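Local coordinates for receptor-type tyrosine-protein phosphatase C (Rattus norvegicus, PDB 5FN8) that removes phosphate from protein tyrosines, is probably required for T-cell activation through the antigen receptor, and is seen here as two extracellular fibronectin type III domains, at residues Thr93-Pro98 with Gly172-Asp177. Sequence-based numbering, arbitrary orientation.
With NAG (2-acetamido-2-deoxy-beta-D-glucopyranose), chain H.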
loop_
_atom_site.group_PDB
_atom_site.type_symbol
_atom_site.label_atom_id
_atom_site.label_comp_id
_atom_site.label_asym_id
_atom_site.label_seq_id
_atom_site.Cartn_x
_atom_site.Cartn_y
_atom_site.Cartn_z
ATOM N N THR B 93 -10.656 1.238 10.692
ATOM C CA THR B 93 -11.522 1.912 9.730
ATOM C C THR B 93 -12.415 0.827 9.040
ATOM O O THR B 93 -12.063 -0.374 8.978
ATOM C CB THR B 93 -10.715 2.759 8.741
ATOM O OG1 THR B 93 -9.612 1.989 8.257
ATOM C CG2 THR B 93 -10.235 4.070 9.349
ATOM N N LYS B 94 -13.599 1.251 8.604
ATOM C CA LYS B 94 -14.529 0.353 7.934
ATOM C C LYS B 94 -13.963 0.003 6.541
ATOM O O LYS B 94 -13.043 0.690 6.044
ATOM C CB LYS B 94 -15.948 0.985 7.853
ATOM C CG LYS B 94 -16.559 1.382 9.206
ATOM C CD LYS B 94 -16.891 0.179 10.117
ATOM C CE LYS B 94 -17.017 0.557 11.580
ATOM N NZ LYS B 94 -15.933 -0.046 12.430
ATOM N N ALA B 95 -14.478 -1.095 5.941
ATOM C CA ALA B 95 -14.082 -1.523 4.610
ATOM C C ALA B 95 -14.623 -0.564 3.551
ATOM O O ALA B 95 -15.598 0.171 3.781
ATOM C CB ALA B 95 -14.575 -2.938 4.349
ATOM N N ALA B 96 -13.971 -0.549 2.392
ATOM C CA ALA B 96 -14.431 0.257 1.267
ATOM C C ALA B 96 -14.426 -0.617 -0.011
ATOM O O ALA B 96 -14.020 -1.788 0.029
ATOM C CB ALA B 96 -13.517 1.476 1.099
ATOM N N ARG B 97 -14.902 -0.058 -1.147
ATOM C CA ARG B 97 -14.891 -0.756 -2.427
ATOM C C ARG B 97 -13.430 -0.942 -2.814
ATOM O O ARG B 97 -12.629 -0.008 -2.666
ATOM C CB ARG B 97 -15.587 0.064 -3.516
ATOM C CG ARG B 97 -17.080 0.234 -3.307
ATOM C CD ARG B 97 -17.660 1.095 -4.399
ATOM N NE ARG B 97 -18.046 0.289 -5.558
ATOM C CZ ARG B 97 -17.529 0.388 -6.783
ATOM N NH1 ARG B 97 -16.575 1.278 -7.040
ATOM N NH2 ARG B 97 -17.959 -0.400 -7.756
ATOM N N PRO B 98 -13.027 -2.160 -3.242
ATOM C CA PRO B 98 -11.635 -2.341 -3.679
ATOM C C PRO B 98 -11.444 -1.618 -5.034
ATOM O O PRO B 98 -12.405 -1.084 -5.626
ATOM C CB PRO B 98 -11.555 -3.868 -3.881
ATOM C CG PRO B 98 -12.924 -4.285 -4.245
ATOM C CD PRO B 98 -13.837 -3.380 -3.478
ATOM N N GLY B 172 -14.656 -9.333 0.621
ATOM C CA GLY B 172 -15.349 -9.870 1.789
ATOM C C GLY B 172 -16.515 -9.009 2.206
ATOM O O GLY B 172 -17.351 -9.432 3.001
ATOM N N GLU B 173 -16.577 -7.783 1.683
ATOM C CA GLU B 173 -17.660 -6.869 2.019
ATOM C C GLU B 173 -18.163 -6.076 0.820
ATOM O O GLU B 173 -19.323 -5.665 0.806
ATOM C CB GLU B 173 -17.199 -5.912 3.128
ATOM C CG GLU B 173 -17.345 -6.510 4.514
ATOM C CD GLU B 173 -16.829 -5.633 5.622
ATOM O OE1 GLU B 173 -17.463 -4.594 5.916
ATOM O OE2 GLU B 173 -15.776 -5.987 6.191
ATOM N N TYR B 174 -17.305 -5.846 -0.173
ATOM C CA TYR B 174 -17.658 -5.037 -1.342
ATOM C C TYR B 174 -17.097 -5.572 -2.603
ATOM O O TYR B 174 -16.029 -6.176 -2.609
ATOM C CB TYR B 174 -17.157 -3.580 -1.193
ATOM C CG TYR B 174 -17.811 -2.829 -0.061
ATOM C CD1 TYR B 174 -19.098 -2.315 -0.190
ATOM C CD2 TYR B 174 -17.139 -2.617 1.143
ATOM C CE1 TYR B 174 -19.722 -1.660 0.868
ATOM C CE2 TYR B 174 -17.742 -1.931 2.203
ATOM C CZ TYR B 174 -19.025 -1.434 2.053
ATOM O OH TYR B 174 -19.652 -0.795 3.100
ATOM N N LEU B 175 -17.790 -5.276 -3.689
ATOM C CA LEU B 175 -17.385 -5.591 -5.043
ATOM C C LEU B 175 -16.909 -4.242 -5.616
ATOM O O LEU B 175 -17.551 -3.220 -5.380
ATOM C CB LEU B 175 -18.644 -6.052 -5.798
ATOM C CG LEU B 175 -18.596 -7.155 -6.799
ATOM C CD1 LEU B 175 -17.899 -8.398 -6.254
ATOM C CD2 LEU B 175 -19.990 -7.549 -7.114
ATOM N N GLY B 176 -15.795 -4.248 -6.324
ATOM C CA GLY B 176 -15.295 -3.060 -7.000
ATOM C C GLY B 176 -15.820 -2.966 -8.426
ATOM O O GLY B 176 -16.728 -3.712 -8.830
ATOM N N ASP B 177 -15.264 -2.053 -9.209
ATOM C CA ASP B 177 -15.640 -1.869 -10.619
ATOM C C ASP B 177 -15.061 -3.003 -11.468
ATOM O O ASP B 177 -13.954 -3.486 -11.160
ATOM C CB ASP B 177 -15.108 -0.511 -11.147
ATOM C CG ASP B 177 -15.861 0.724 -10.681
ATOM O OD1 ASP B 177 -17.071 0.603 -10.349
ATOM O OD2 ASP B 177 -15.279 1.822 -10.746
HETATM C C1 NAG H . -16.315 5.713 1.735
HETATM C C2 NAG H . -16.533 5.252 0.293
HETATM C C3 NAG H . -17.380 6.285 -0.452
HETATM C C4 NAG H . -18.703 6.508 0.276
HETATM C C5 NAG H . -18.449 6.885 1.735
HETATM C C6 NAG H . -19.711 6.952 2.567
HETATM C C7 NAG H . -15.147 3.737 -1.095
HETATM C C8 NAG H . -13.933 3.645 -1.972
HETATM N N2 NAG H . -15.331 4.923 -0.461
HETATM O O3 NAG H . -17.644 5.825 -1.775
HETATM O O4 NAG H . -19.459 7.536 -0.358
HETATM O O5 NAG H . -17.596 5.906 2.354
HETATM O O6 NAG H . -20.541 5.812 2.380
HETATM O O7 NAG H . -15.923 2.790 -0.959
HETATM O O HOH W 1 -16.721 -2.575 7.529
HETATM O O HOH W 2 -13.602 -0.223 -8.049
#
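Pro98 and Gly176 mark the tight, buried end of this contact, a worked example of how a linker between two fibronectin type III domains can be laid down on a loop of the second. Their CA atoms come within 5.0 Å, and the CG of Pro98 touches the Gly176 backbone N at 3.5 Å, while its CD packs against CB of Tyr174. Towards Ala95 the chains diverge, and the tyrosine spans the wider gap. With CG beside the backbone N (chi1 -65°), the Tyr174 ring lies along the linker, its CE2 3.4 Å from Ala95 O and its CD2 equally near Ala96 O, with the methyl of Ala95 at the ring edge.

The solvent side is looser and polar, formed by the exposed Glu173, Tyr174 and Asp177. Glu173 meets Ala95 through its methyl and through a water that joins Ala95 N to Glu173 OE1. Arg97 bends at chi3 (88°), carrying its guanidinium over Gly176 CA to a salt bridge with Asp177. Arg97 NH2 reaches Asp177 OD1 at 2.9 Å, close to the guanidinium plane but from above the carboxylate plane; the second bond, from NH1 to the same oxygen, is weak. Another water links Pro98 O to Asp177 N. The backbone N of Arg97 turns instead to a sugar, giving a nearly straight 3.0 Å hydrogen bond to the acetamido O7 of an N-acetylglucosamine, which also touches the Ala96 methyl.

Asn171 ties the two segments together, its ND2 bonding Ala96 O and its OD1 the backbone N of Glu173 and of Tyr174. The linker runs from strand 89-92 of the first domain to strand 104-108 of the second, lying against the loop that joins strands 162-170 and 179-184, with Phe169 of strand 162-170 packed on Pro98.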